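Local atomic coordinates of NreA protein (Staphylococcus carnosus subsp. carnosus TM300, PDB entry 4IUH), a protein that binds nitrate through a GAF domain and acts as a cytosolic nitrate receptor in the staphylococcal nitrate regulation system. Residues Ala41-Pro46 and Gln154-Phe159; Ala80-Val83 and Arg89-Val92; Leu135-Arg138 and Leu143-Gly146. One frame throughout, in Å; residues are numbered along the deposited sequence.

Contact 1. Residues Ala41-Pro46 and Gln154-Phe159; sequences AAIALP and QRLGSF
I43 and L45, two apart on strand 40-47, meet L156 and F159 of the C-terminal loop in two separate hydrophobic contacts. Before them in the strand, A41 touches L29 and R33 of helix 25-36, and A42 faces the other side of the sheet, against W57. I43 points at the loop and carries CG1 anti to its carbonyl carbon (chi1 -59°). The chain is then extended, which sends CD1 straight at the fork of L156: I43 CD1 lies 3.9 Å from L156 CD1 and 4.0 Å from L156 CD2, a tip-to-tip meeting of methyl groups. L123 touches both I43 and L156, and L29 touches I43, which puts the pair in the layer between the sheet and helix 25-36. A44 turns back toward I55 and W57. L45 again points to the loop, and its CD2 comes to 3.8 Å from F159 CZ at an oblique angle to the ring. The same ring meets that of Y25, their planes inclined at about 35°. What spaces L156 and F159 for their two partners is a type II' beta turn between them, with G157 at positive phi and a weak backbone bond, 3.4 Å from F159 N to L156 O. Just before the turn, R155 forms salt bridges with E31 and E36, tying the loop to helix 25-36. All four touching residues are buried. A central antiparallel sheet with terminal segments of the chain folded over one face, as here around helix 25-36, is the layout of a GAF domain.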
loop_
_atom_site.group_PDB
_atom_site.type_symbol
_atom_site.label_atom_id
_atom_site.label_comp_id
_atom_site.label_asym_id
_atom_site.label_seq_id
_atom_site.Cartn_x
_atom_site.Cartn_y
_atom_site.Cartn_z
ATOM N N ALA A 41 0.769 -0.592 -7.905
ATOM C CA ALA A 41 0.598 0.408 -6.859
ATOM C C ALA A 41 -0.872 0.494 -6.444
ATOM O O ALA A 41 -1.772 0.291 -7.265
ATOM C CB ALA A 41 1.104 1.767 -7.324
ATOM N N ALA A 42 -1.114 0.789 -5.170
ATOM C CA ALA A 42 -2.478 0.931 -4.686
ATOM C C ALA A 42 -2.565 1.848 -3.475
ATOM O O ALA A 42 -1.600 2.004 -2.727
ATOM C CB ALA A 42 -3.074 -0.434 -4.366
ATOM N N ILE A 43 -3.730 2.462 -3.297
ATOM C CA ILE A 43 -3.982 3.306 -2.134
ATOM C C ILE A 43 -5.111 2.718 -1.296
ATOM O O ILE A 43 -6.201 2.436 -1.806
ATOM C CB ILE A 43 -4.341 4.759 -2.526
ATOM C CG1 ILE A 43 -3.216 5.394 -3.348
ATOM C CG2 ILE A 43 -4.596 5.597 -1.286
ATOM C CD1 ILE A 43 -3.562 6.765 -3.901
ATOM N N ALA A 44 -4.829 2.519 -0.015
ATOM C CA ALA A 44 -5.815 2.061 0.946
ATOM C C ALA A 44 -6.311 3.261 1.742
ATOM O O ALA A 44 -5.512 4.010 2.305
ATOM C CB ALA A 44 -5.200 1.038 1.876
ATOM N N LEU A 45 -7.628 3.443 1.789
ATOM C CA LEU A 45 -8.210 4.595 2.473
ATOM C C LEU A 45 -9.406 4.194 3.331
ATOM O O LEU A 45 -10.089 3.210 3.034
ATOM C CB LEU A 45 -8.614 5.672 1.459
ATOM C CG LEU A 45 -7.468 6.422 0.770
ATOM C CD1 LEU A 45 -7.975 7.210 -0.433
ATOM C CD2 LEU A 45 -6.764 7.349 1.746
ATOM N N PRO A 46 -9.650 4.949 4.413
ATOM C CA PRO A 46 -10.796 4.685 5.290
ATOM C C PRO A 46 -12.131 5.033 4.628
ATOM O O PRO A 46 -12.214 5.978 3.846
ATOM C CB PRO A 46 -10.528 5.592 6.497
ATOM C CG PRO A 46 -9.653 6.674 5.967
ATOM C CD PRO A 46 -8.788 6.022 4.937
ATOM N N GLN A 154 4.216 15.993 -1.288
ATOM C CA GLN A 154 4.101 16.750 -2.529
ATOM C C GLN A 154 4.143 15.849 -3.760
ATOM O O GLN A 154 4.832 16.145 -4.731
ATOM C CB GLN A 154 5.176 17.842 -2.607
ATOM N N ARG A 155 3.402 14.749 -3.714
ATOM C CA ARG A 155 3.337 13.845 -4.853
ATOM C C ARG A 155 2.040 13.044 -4.847
ATOM O O ARG A 155 1.725 12.333 -5.804
ATOM C CB ARG A 155 4.547 12.909 -4.871
ATOM C CG ARG A 155 4.947 12.471 -6.268
ATOM C CD ARG A 155 6.244 11.708 -6.264
ATOM N NE ARG A 155 6.415 10.966 -7.507
ATOM C CZ ARG A 155 7.436 10.153 -7.754
ATOM N NH1 ARG A 155 8.388 9.983 -6.846
ATOM N NH2 ARG A 155 7.510 9.512 -8.910
ATOM N N LEU A 156 1.282 13.179 -3.765
ATOM C CA LEU A 156 0.018 12.476 -3.625
ATOM C C LEU A 156 -0.959 13.342 -2.837
ATOM O O LEU A 156 -1.457 12.939 -1.785
ATOM C CB LEU A 156 0.236 11.129 -2.923
ATOM C CG LEU A 156 -0.870 10.092 -3.095
ATOM C CD1 LEU A 156 -0.981 9.676 -4.550
ATOM C CD2 LEU A 156 -0.625 8.890 -2.206
ATOM N N GLY A 157 -1.215 14.543 -3.344
ATOM C CA GLY A 157 -2.162 15.449 -2.726
ATOM C C GLY A 157 -1.712 15.998 -1.385
ATOM O O GLY A 157 -0.590 16.482 -1.241
ATOM N N SER A 158 -2.598 15.915 -0.398
ATOM C CA SER A 158 -2.333 16.461 0.926
ATOM C C SER A 158 -1.673 15.442 1.851
ATOM O O SER A 158 -1.392 15.738 3.011
ATOM C CB SER A 158 -3.636 16.963 1.559
ATOM O OG SER A 158 -4.495 15.881 1.892
ATOM N N PHE A 159 -1.427 14.242 1.342
ATOM C CA PHE A 159 -0.840 13.195 2.170
ATOM C C PHE A 159 0.661 13.388 2.338
ATOM O O PHE A 159 1.340 13.894 1.447
ATOM C CB PHE A 159 -1.135 11.810 1.592
ATOM C CG PHE A 159 -2.594 11.460 1.576
ATOM C CD1 PHE A 159 -3.372 11.630 2.710
ATOM C CD2 PHE A 159 -3.192 10.976 0.425
ATOM C CE1 PHE A 159 -4.719 11.314 2.699
ATOM C CE2 PHE A 159 -4.540 10.659 0.403
ATOM C CZ PHE A 159 -5.307 10.828 1.541
#

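Contact 2. Residues Ala80-Val83 and Arg89-Val92; sequences AGLV and RKIV
Helix 78-86 and the short edge strand 90-92 of the GAF sheet are joined by a tight connection, and across it L82 and V83 of the helix pack on K90 at the start of the strand. The chain turns back closely enough that V83 CA and R89 CA are 6.1 Å apart. L82 holds CG anti to its backbone N (chi1 173°), directing CD2 to the middle of the lysine chain: L82 CD2 is 3.6 Å from K90 CD and 4.2 Å from K90 CE. The two side chains cross at about a right angle, the leucine methyl resting on the flank of the lysine methylenes. K90 is extended as far as CE and bends only at its last torsion (chi4 56°), just beyond the leucine. V83 reaches the root of the same residue, with CG2 4.1 Å from K90 N and 4.4 Å from K90 CB, and V83 also touches A120 and P122 of strand 115-125. Backbone hydrogen bonds of K90 with A120 and of V92 with M118 hold the strand to that neighbour. R89 has its CB pointing away from the helix, and its guanidinium group forms a salt bridge with E162 and hydrogen bonds to the backbone oxygens of T148 and F150. The contact itself is therefore carried by carbon: the lysine gives packing surface through its methylenes, while the bend at chi4 carries NZ past the leucine; K90 as a whole stays partly exposed.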
loop_
_atom_site.group_PDB
_atom_site.type_symbol
_atom_site.label_atom_id
_atom_site.label_comp_id
_atom_site.label_asym_id
_atom_site.label_seq_id
_atom_site.Cartn_x
_atom_site.Cartn_y
_atom_site.Cartn_z
ATOM N N ALA A 80 -2.489 -2.862 5.053
ATOM C CA ALA A 80 -2.837 -1.459 5.274
ATOM C C ALA A 80 -2.998 -1.167 6.761
ATOM O O ALA A 80 -2.570 -0.123 7.246
ATOM C CB ALA A 80 -4.117 -1.108 4.538
ATOM N N GLY A 81 -3.615 -2.102 7.481
ATOM C CA GLY A 81 -3.871 -1.935 8.900
ATOM C C GLY A 81 -2.598 -1.913 9.722
ATOM O O GLY A 81 -2.486 -1.166 10.689
ATOM N N LEU A 82 -1.635 -2.742 9.338
ATOM C CA LEU A 82 -0.363 -2.804 10.042
ATOM C C LEU A 82 0.336 -1.453 9.961
ATOM O O LEU A 82 0.834 -0.921 10.953
ATOM C CB LEU A 82 0.526 -3.876 9.422
ATOM C CG LEU A 82 1.949 -3.912 9.973
ATOM C CD1 LEU A 82 1.936 -4.240 11.456
ATOM C CD2 LEU A 82 2.786 -4.917 9.214
ATOM N N VAL A 83 0.341 -0.901 8.758
ATOM C CA VAL A 83 1.020 0.346 8.468
ATOM C C VAL A 83 0.328 1.506 9.179
ATOM O O VAL A 83 0.984 2.354 9.782
ATOM C CB VAL A 83 1.100 0.552 6.931
ATOM C CG1 VAL A 83 0.859 1.975 6.550
ATOM C CG2 VAL A 83 2.438 0.054 6.397
ATOM N N ARG A 89 6.665 2.636 7.794
ATOM C CA ARG A 89 6.593 1.868 6.553
ATOM C C ARG A 89 7.000 0.417 6.760
ATOM O O ARG A 89 7.713 0.108 7.708
ATOM C CB ARG A 89 7.421 2.525 5.439
ATOM C CG ARG A 89 8.924 2.555 5.673
ATOM C CD ARG A 89 9.588 3.463 4.647
ATOM N NE ARG A 89 9.020 4.808 4.694
ATOM C CZ ARG A 89 9.171 5.732 3.750
ATOM N NH1 ARG A 89 9.885 5.475 2.660
ATOM N NH2 ARG A 89 8.600 6.919 3.900
ATOM N N LYS A 90 6.519 -0.467 5.889
ATOM C CA LYS A 90 6.959 -1.861 5.893
ATOM C C LYS A 90 7.594 -2.219 4.560
ATOM O O LYS A 90 7.012 -1.987 3.501
ATOM C CB LYS A 90 5.805 -2.824 6.186
ATOM C CG LYS A 90 6.267 -4.288 6.259
ATOM C CD LYS A 90 5.110 -5.261 6.499
ATOM C CE LYS A 90 5.613 -6.688 6.741
ATOM N NZ LYS A 90 6.587 -6.755 7.874
ATOM N N ILE A 91 8.793 -2.782 4.614
ATOM C CA ILE A 91 9.535 -3.113 3.405
ATOM C C ILE A 91 9.773 -4.613 3.304
ATOM O O ILE A 91 10.325 -5.234 4.216
ATOM C CB ILE A 91 10.878 -2.367 3.354
ATOM C CG1 ILE A 91 10.633 -0.858 3.303
ATOM C CG2 ILE A 91 11.687 -2.807 2.150
ATOM C CD1 ILE A 91 11.718 -0.045 3.941
ATOM N N VAL A 92 9.338 -5.196 2.192
ATOM C CA VAL A 92 9.536 -6.617 1.967
ATOM C C VAL A 92 10.248 -6.859 0.647
ATOM O O VAL A 92 9.625 -6.817 -0.413
ATOM C CB VAL A 92 8.209 -7.376 1.955
ATOM C CG1 VAL A 92 8.478 -8.879 1.869
ATOM C CG2 VAL A 92 7.400 -7.036 3.193
#

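Contact 3. Residues Leu135-Arg138 and Leu143-Gly146; sequences LGQR and LPEG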
loop_
_atom_site.group_PDB
_atom_site.type_symbol
_atom_site.label_atom_id
_atom_site.label_comp_id
_atom_site.label_asym_id
_atom_site.label_seq_id
_atom_site.Cartn_x
_atom_site.Cartn_y
_atom_site.Cartn_z
ATOM N N LEU A 135 3.466 -0.089 -2.853
ATOM C CA LEU A 135 4.233 -0.164 -4.089
ATOM C C LEU A 135 4.769 -1.588 -4.194
ATOM O O LEU A 135 5.451 -2.051 -3.286
ATOM C CB LEU A 135 5.374 0.860 -4.066
ATOM C CG LEU A 135 4.931 2.302 -3.769
ATOM C CD1 LEU A 135 6.105 3.251 -3.625
ATOM C CD2 LEU A 135 3.990 2.806 -4.851
ATOM N N GLY A 136 4.440 -2.293 -5.273
ATOM C CA GLY A 136 4.775 -3.703 -5.374
ATOM C C GLY A 136 5.420 -4.143 -6.680
ATOM O O GLY A 136 5.252 -3.498 -7.727
ATOM N N GLN A 137 6.170 -5.240 -6.607
ATOM C CA GLN A 137 6.781 -5.855 -7.784
ATOM C C GLN A 137 6.244 -7.269 -7.976
ATOM O O GLN A 137 5.732 -7.883 -7.040
ATOM C CB GLN A 137 8.309 -5.923 -7.650
ATOM C CG GLN A 137 9.023 -4.588 -7.482
ATOM C CD GLN A 137 9.118 -3.798 -8.776
ATOM O OE1 GLN A 137 8.126 -3.620 -9.481
ATOM N NE2 GLN A 137 10.319 -3.317 -9.091
ATOM N N ARG A 138 6.365 -7.784 -9.193
ATOM C CA ARG A 138 6.023 -9.172 -9.464
ATOM C C ARG A 138 7.218 -9.909 -10.061
ATOM O O ARG A 138 8.223 -9.294 -10.427
ATOM C CB ARG A 138 4.825 -9.260 -10.413
ATOM C CG ARG A 138 3.568 -8.577 -9.896
ATOM C CD ARG A 138 2.419 -8.687 -10.888
ATOM N NE ARG A 138 1.735 -7.402 -11.048
ATOM C CZ ARG A 138 0.576 -7.104 -10.476
ATOM N NH1 ARG A 138 -0.034 -8.011 -9.733
ATOM N NH2 ARG A 138 0.018 -5.916 -10.657
ATOM N N LEU A 143 12.933 -4.580 -5.527
ATOM C CA LEU A 143 12.541 -3.213 -5.236
ATOM C C LEU A 143 13.611 -2.286 -5.795
ATOM O O LEU A 143 14.801 -2.548 -5.630
ATOM C CB LEU A 143 12.424 -2.998 -3.731
ATOM C CG LEU A 143 11.324 -3.753 -2.997
ATOM C CD1 LEU A 143 11.441 -3.520 -1.494
ATOM C CD2 LEU A 143 9.944 -3.327 -3.505
ATOM N N PRO A 144 13.192 -1.202 -6.462
ATOM C CA PRO A 144 14.150 -0.226 -6.990
ATOM C C PRO A 144 14.980 0.365 -5.862
ATOM O O PRO A 144 14.479 0.508 -4.748
ATOM C CB PRO A 144 13.260 0.851 -7.624
ATOM C CG PRO A 144 11.913 0.643 -7.056
ATOM C CD PRO A 144 11.800 -0.823 -6.737
ATOM N N GLU A 145 16.237 0.680 -6.145
ATOM C CA GLU A 145 17.134 1.186 -5.120
ATOM C C GLU A 145 16.637 2.500 -4.531
ATOM O O GLU A 145 16.245 3.413 -5.261
ATOM C CB GLU A 145 18.541 1.365 -5.685
ATOM C CG GLU A 145 19.532 1.924 -4.686
ATOM C CD GLU A 145 20.961 1.766 -5.145
ATOM O OE1 GLU A 145 21.299 0.678 -5.658
ATOM O OE2 GLU A 145 21.745 2.730 -4.999
ATOM N N GLY A 146 16.647 2.584 -3.206
ATOM C CA GLY A 146 16.265 3.801 -2.520
ATOM C C GLY A 146 14.773 3.906 -2.284
ATOM O O GLY A 146 14.315 4.811 -1.587
#
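Two successive side-chain torsions shape Q137 for its meeting with L143 and P144: CG stands anti to the carbonyl carbon (chi1 -60°), and the chain then folds at chi2 (-76°), so the amide is swung off the strand toward the loop instead of running straight out. The fold leaves the CG methylene toward L143 and the amide nitrogen toward P144. Q137 CG is 4.3 Å from L143 CD2, a loose apolar touch made possible because the leucine, whose CB does not point at the strand, brings its end nearer. Q137 NE2 is 3.7 Å from P144 CD, with the two side chains lying aslant. This second approach is a van der Waals one. The polar ends of the amide are engaged elsewhere: OE1 accepts from D39 N, while NE2 donates to P142 O and, weakly, to K37 O. These bonds distinguish oxygen from nitrogen and fix the rotation of a buried amide. Because P142 directly precedes L143, the bond from NE2 also pins the returning loop beside the strand it has just left, and D39 and K37 draw in the link between helix 25-36 and strand 40-47. Farther along the loop, P144 O is bonded to S147 OG. Strand 128-138 lies between strands 40-47 and 115-125; G136 pairs with F40 on one flank, and L135 pairs with V119 on the other. L143 leans over A117 and V119 of strand 115-125, and P144 rests against F38, which follows helix 25-36, so the loop packs beside the strand where helix 25-36, the 37-39 linker and the sheet come together.

All three contacts gather on the same antiparallel sheet. Contacts 1 and 3 meet between neighbouring strands, A41 CB lying 3.9 Å from L135 CD2, although their centres are about 17 Å apart. Contact 2 joins contact 1 from the other face of strand 40-47, where A44 CB is 3.6 Å from A80 CB. At the edge strand, I91 CG2 lies 3.7 Å from L143 CD1, linking contacts 2 and 3, whose centres are about 14 Å apart. Contact 1 spans most of the chain, whereas the other two close short local loops within that span. In GAF domains the ligand pocket commonly lies on the sheet face away from the terminal helices, consistent with nitrate binding on the side of helix 78-86.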